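Local coordinates for uncharacterized protein (Kribbella flavida, PDB 5EVH) that is of unknown function but carries a SnoaL-like domain of the NTF2 clan, whose cone-shaped fold often encloses a pocket for small molecules, at residues 24-28 with 50-54; 91-95 with 106-110. All blocks are in the same frame, centred on the assembly; numbering follows the deposited sequence. Where two conformers were deposited one is given.

Interaction 1: 24-28 with 50-54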
loop_
_atom_site.group_PDB
_atom_site.type_symbol
_atom_site.label_atom_id
_atom_site.label_comp_id
_atom_site.label_asym_id
_atom_site.label_seq_id
_atom_site.Cartn_x
_atom_site.Cartn_y
_atom_site.Cartn_z
ATOM N N PHE A 24 -10.388 -20.058 6.022
ATOM C CA PHE A 24 -11.237 -18.976 5.523
ATOM C C PHE A 24 -12.510 -18.804 6.303
ATOM O O PHE A 24 -13.017 -17.683 6.409
ATOM C CB PHE A 24 -11.653 -19.233 4.085
ATOM C CG PHE A 24 -10.532 -19.435 3.233
ATOM C CD1 PHE A 24 -9.641 -18.403 3.074
ATOM C CD2 PHE A 24 -10.334 -20.675 2.587
ATOM C CE1 PHE A 24 -8.527 -18.617 2.276
ATOM C CE2 PHE A 24 -9.231 -20.914 1.752
ATOM C CZ PHE A 24 -8.306 -19.896 1.601
ATOM N N ASP A 25 -13.123 -19.901 6.718
ATOM C CA ASP A 25 -14.292 -19.761 7.559
ATOM C C ASP A 25 -13.957 -18.917 8.765
ATOM O O ASP A 25 -14.761 -18.067 9.167
ATOM C CB ASP A 25 -14.805 -21.125 7.980
ATOM C CG ASP A 25 -15.458 -21.892 6.803
ATOM O OD1 ASP A 25 -15.641 -21.284 5.706
ATOM O OD2 ASP A 25 -15.781 -23.084 7.009
ATOM N N THR A 26 -12.729 -19.072 9.303
ATOM C CA THR A 26 -12.343 -18.266 10.463
ATOM C C THR A 26 -12.128 -16.816 10.062
ATOM O O THR A 26 -12.612 -15.899 10.748
ATOM C CB THR A 26 -11.078 -18.845 11.113
ATOM O OG1 THR A 26 -11.390 -20.197 11.512
ATOM C CG2 THR A 26 -10.632 -18.018 12.361
ATOM N N ALA A 27 -11.436 -16.582 8.940
ATOM C CA ALA A 27 -11.212 -15.211 8.477
ATOM C C ALA A 27 -12.524 -14.483 8.245
ATOM O O ALA A 27 -12.666 -13.309 8.633
ATOM C CB ALA A 27 -10.368 -15.218 7.185
HETATM N N MSE A 28 -13.530 -15.191 7.703
HETATM C CA MSE A 28 -14.799 -14.562 7.356
HETATM C C MSE A 28 -15.616 -14.230 8.589
HETATM O O MSE A 28 -16.534 -13.420 8.506
HETATM C CB MSE A 28 -15.598 -15.459 6.405
HETATM C CG MSE A 28 -14.969 -15.558 5.002
HETATM SE SE MSE A 28 -14.766 -13.866 4.055
HETATM C CE MSE A 28 -16.629 -13.418 4.032
ATOM N N PHE A 50 -16.776 -10.611 -1.584
ATOM C CA PHE A 50 -15.451 -10.459 -0.984
ATOM C C PHE A 50 -14.759 -11.825 -0.897
ATOM O O PHE A 50 -13.575 -11.970 -1.227
ATOM C CB PHE A 50 -15.567 -9.813 0.409
ATOM C CG PHE A 50 -14.246 -9.555 1.044
ATOM C CD1 PHE A 50 -13.416 -8.545 0.553
ATOM C CD2 PHE A 50 -13.801 -10.341 2.123
ATOM C CE1 PHE A 50 -12.151 -8.311 1.123
ATOM C CE2 PHE A 50 -12.563 -10.135 2.674
ATOM C CZ PHE A 50 -11.712 -9.117 2.213
ATOM N N ARG A 51 -15.487 -12.830 -0.419
ATOM C CA ARG A 51 -14.928 -14.171 -0.313
ATOM C C ARG A 51 -14.452 -14.684 -1.666
ATOM O O ARG A 51 -13.353 -15.245 -1.780
ATOM C CB ARG A 51 -15.969 -15.094 0.297
ATOM C CG ARG A 51 -15.525 -16.519 0.316
ATOM C CD ARG A 51 -16.162 -17.299 1.440
ATOM N NE ARG A 51 -15.322 -18.487 1.594
ATOM C CZ ARG A 51 -15.345 -19.294 2.632
ATOM N NH1 ARG A 51 -16.173 -19.011 3.621
ATOM N NH2 ARG A 51 -14.532 -20.362 2.666
ATOM N N ALA A 52 -15.246 -14.466 -2.715
ATOM C CA ALA A 52 -14.845 -14.907 -4.036
ATOM C C ALA A 52 -13.561 -14.228 -4.503
ATOM O O ALA A 52 -12.877 -14.780 -5.354
ATOM C CB ALA A 52 -16.003 -14.678 -5.044
ATOM N N PHE A 53 -13.206 -13.050 -3.968
ATOM C CA PHE A 53 -11.946 -12.368 -4.296
ATOM C C PHE A 53 -10.799 -12.837 -3.385
ATOM O O PHE A 53 -9.711 -13.177 -3.866
ATOM C CB PHE A 53 -12.163 -10.841 -4.213
ATOM C CG PHE A 53 -10.916 -10.040 -4.006
ATOM C CD1 PHE A 53 -10.030 -9.837 -5.023
ATOM C CD2 PHE A 53 -10.653 -9.447 -2.789
ATOM C CE1 PHE A 53 -8.844 -9.087 -4.809
ATOM C CE2 PHE A 53 -9.493 -8.686 -2.578
ATOM C CZ PHE A 53 -8.602 -8.504 -3.595
HETATM N N MSE A 54 -11.038 -12.884 -2.066
HETATM C CA MSE A 54 -9.954 -13.136 -1.082
HETATM C C MSE A 54 -9.488 -14.581 -1.164
HETATM O O MSE A 54 -8.281 -14.870 -1.109
HETATM C CB MSE A 54 -10.366 -12.795 0.393
HETATM C CG MSE A 54 -11.545 -13.575 1.025
HETATM SE SE MSE A 54 -11.235 -15.286 2.079
HETATM C CE MSE A 54 -10.936 -14.527 3.870
#
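Asp25 OD1 is gripped by both terminal nitrogens of Arg51: NH1 donates along a 3.1 Å salt bridge at 156°, and NH2 adds a weak bond of 3.4 Å to the same oxygen. NH1 meets OD1 nearly along the C-O axis and within the guanidinium plane, while the carboxylate is turned 70° from that plane, and a single oxygen takes both N-H groups. Arginine suits the place because its chain, extended from CG to NE, spans the gap between the axes of segments 24-28 and 50-54, 11.7 Å apart at closest. NE makes a salt bridge with Glu55 on its own helix, and Phe24 CB lies over one guanidinium face, 3.4 Å from NH2. Shortening Arg51 to an alanine would probably leave Asp25 without its cross-helix partner and open a gap beside Phe24 CB and Met28 CG. In this NTF2-like fold the pair joins the short helix 24-28 to helix 47-58, with helix 7-20 packing against Ala27 and Met54. The rest of the contact is apolar and relies on two methionines, present as selenomethionine, whose unbranched flexible chains can bend to fit between the aromatic rings and Ala27. In the conformer described, Met54 sets SE 3.6 Å from Phe24 CD1, an oblique Met-aromatic contact, and its CE lies close to the methyl of Ala27 and 3.9 Å from Met28 SE. Met28, with CG beside the backbone N (chi1 -69°) and a bend at chi2, brings SE to the edge of the Phe50 ring, 4.1 Å from CD2.

Interaction 2: 91-95 with 106-110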
loop_
_atom_site.group_PDB
_atom_site.type_symbol
_atom_site.label_atom_id
_atom_site.label_comp_id
_atom_site.label_asym_id
_atom_site.label_seq_id
_atom_site.Cartn_x
_atom_site.Cartn_y
_atom_site.Cartn_z
ATOM N N PRO A 91 4.266 -7.288 -2.161
ATOM C CA PRO A 91 3.784 -6.675 -0.909
ATOM C C PRO A 91 2.434 -5.984 -1.101
ATOM O O PRO A 91 2.088 -5.547 -2.200
ATOM C CB PRO A 91 4.877 -5.664 -0.572
ATOM C CG PRO A 91 5.291 -5.176 -1.944
ATOM C CD PRO A 91 5.393 -6.540 -2.753
ATOM N N ALA A 92 1.647 -5.912 -0.021
ATOM C CA ALA A 92 0.340 -5.275 -0.084
ATOM C C ALA A 92 0.150 -4.379 1.139
ATOM O O ALA A 92 0.751 -4.611 2.192
ATOM C CB ALA A 92 -0.822 -6.292 -0.164
ATOM N N ALA A 93 -0.690 -3.361 1.010
ATOM C CA ALA A 93 -1.060 -2.573 2.188
ATOM C C ALA A 93 -2.582 -2.533 2.285
ATOM O O ALA A 93 -3.272 -2.501 1.244
ATOM C CB ALA A 93 -0.522 -1.115 2.068
ATOM N N GLU A 94 -3.114 -2.540 3.529
ATOM C CA GLU A 94 -4.546 -2.574 3.734
ATOM C C GLU A 94 -4.930 -1.533 4.751
ATOM O O GLU A 94 -4.286 -1.423 5.818
ATOM C CB GLU A 94 -5.091 -3.968 4.263
ATOM C CG GLU A 94 -4.861 -5.055 3.259
ATOM C CD GLU A 94 -5.266 -6.438 3.809
ATOM O OE1 GLU A 94 -5.670 -6.452 4.975
ATOM O OE2 GLU A 94 -5.184 -7.471 3.078
ATOM N N HIS A 95 -6.033 -0.825 4.456
ATOM C CA HIS A 95 -6.612 0.115 5.387
ATOM C C HIS A 95 -7.974 -0.463 5.755
ATOM O O HIS A 95 -8.812 -0.662 4.860
ATOM C CB HIS A 95 -6.760 1.493 4.748
ATOM C CG HIS A 95 -7.494 2.477 5.625
ATOM N ND1 HIS A 95 -8.365 3.422 5.116
ATOM C CD2 HIS A 95 -7.446 2.701 6.972
ATOM C CE1 HIS A 95 -8.845 4.170 6.108
ATOM N NE2 HIS A 95 -8.325 3.733 7.251
ATOM N N LEU A 106 -12.519 -2.093 3.541
ATOM C CA LEU A 106 -11.169 -2.611 3.357
ATOM C C LEU A 106 -10.665 -2.023 2.056
ATOM O O LEU A 106 -11.283 -2.265 1.012
ATOM C CB LEU A 106 -11.172 -4.141 3.300
ATOM C CG LEU A 106 -9.751 -4.752 3.408
ATOM C CD1 LEU A 106 -9.922 -6.206 3.912
ATOM C CD2 LEU A 106 -9.038 -4.800 2.152
ATOM N N ARG A 107 -9.591 -1.214 2.110
ATOM C CA ARG A 107 -8.946 -0.756 0.879
ATOM C C ARG A 107 -7.590 -1.446 0.796
ATOM O O ARG A 107 -6.765 -1.314 1.714
ATOM C CB ARG A 107 -8.801 0.770 0.811
ATOM C CG ARG A 107 -8.020 1.183 -0.468
ATOM C CD ARG A 107 -8.016 2.756 -0.736
ATOM N NE ARG A 107 -9.256 3.510 -0.390
ATOM C CZ ARG A 107 -10.224 3.809 -1.262
ATOM N NH1 ARG A 107 -11.272 4.509 -0.858
ATOM N NH2 ARG A 107 -10.157 3.414 -2.546
ATOM N N ILE A 108 -7.343 -2.158 -0.299
ATOM C CA ILE A 108 -6.077 -2.891 -0.419
ATOM C C ILE A 108 -5.311 -2.425 -1.649
ATOM O O ILE A 108 -5.902 -2.154 -2.696
ATOM C CB ILE A 108 -6.286 -4.418 -0.425
ATOM C CG1 ILE A 108 -4.955 -5.142 -0.732
ATOM C CG2 ILE A 108 -7.329 -4.881 -1.469
ATOM C CD1 ILE A 108 -5.057 -6.644 -0.392
ATOM N N ILE A 109 -3.991 -2.229 -1.492
ATOM C CA ILE A 109 -3.140 -1.733 -2.591
ATOM C C ILE A 109 -2.048 -2.764 -2.817
ATOM O O ILE A 109 -1.351 -3.133 -1.874
ATOM C CB ILE A 109 -2.497 -0.372 -2.250
ATOM C CG1 ILE A 109 -3.590 0.632 -1.883
ATOM C CG2 ILE A 109 -1.690 0.077 -3.485
ATOM C CD1 ILE A 109 -2.996 2.055 -1.473
ATOM N N PHE A 110 -1.876 -3.201 -4.063
ATOM C CA PHE A 110 -0.689 -3.939 -4.449
ATOM C C PHE A 110 -0.493 -3.743 -5.948
ATOM O O PHE A 110 -1.397 -3.283 -6.670
ATOM C CB PHE A 110 -0.795 -5.432 -4.129
ATOM C CG PHE A 110 -1.993 -6.097 -4.734
ATOM C CD1 PHE A 110 -3.177 -6.202 -3.995
ATOM C CD2 PHE A 110 -1.941 -6.609 -6.019
ATOM C CE1 PHE A 110 -4.327 -6.852 -4.576
ATOM C CE2 PHE A 110 -3.061 -7.246 -6.619
ATOM C CZ PHE A 110 -4.254 -7.346 -5.905
HETATM O O HOH W 1 -9.677 3.907 2.566
#
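The imidazole of His95 and the guanidinium of Arg107 share one water at their edges, in the plane of each group: it lies 2.9 Å from His95 ND1 and accepts from Arg107 NE at 3.0 Å. The water thus spaces two groups that could both carry positive charge. The Phe110 ring has Ile108 CG1 in plane at its edge and meets the ring of Phe57 with the planes about 60° apart; Phe110 CB lies 4.1 Å from Ala92 CB, and a glycerol lies near the ring. The backbones of these residues form an antiparallel ladder in the hairpin of strands 92-99 and 102-109. Ala93 and Ile109 are a hydrogen-bonded pair, with Ile109 N to Ala93 O at 2.8 Å, and so are His95 and Arg107. Between them, in the non-hydrogen-bonded pair, Glu94 and Ile108 run alongside each other off the same face of the sheet. Ile108 CG1, anti to the backbone N (chi1 173°), carries CD1 to 3.6 Å from Glu94 OE2. That buried oxygen is satisfied by Tyr80 OH, which probably helps a polar residue sit beside isoleucine. On the face of Ala93, Ile109, His95 and Arg107, small Ala93 suits the subunit interface, where it packs on Ala93 of the second subunit. Strands 75-84 and 35-39 flank the hairpin, and helix 47-58 covers the Leu106 and Ile108 face through Phe50 and Phe57.

How the interactions relate
From the N terminus, helix 7-20 leads into helix 24-28, and interaction 1 closes the first loop when the chain, after strands 31-32, 35-39 and 42-45, comes back in helix 47-58. Strands 61-71 and 75-84 follow before interaction 2 closes a second, shorter loop, the hairpin of 92-99 and 102-109. The two loops are in series, neither nested nor crossed, with centres about 16 Å apart. Helix 47-58 connects them: Phe50 of interaction 1 places CZ 3.8 Å from Leu106 CD1 of interaction 2. One contact thus ties helix to helix, the other strand to strand, and this packing joins the helical layer to the sheet.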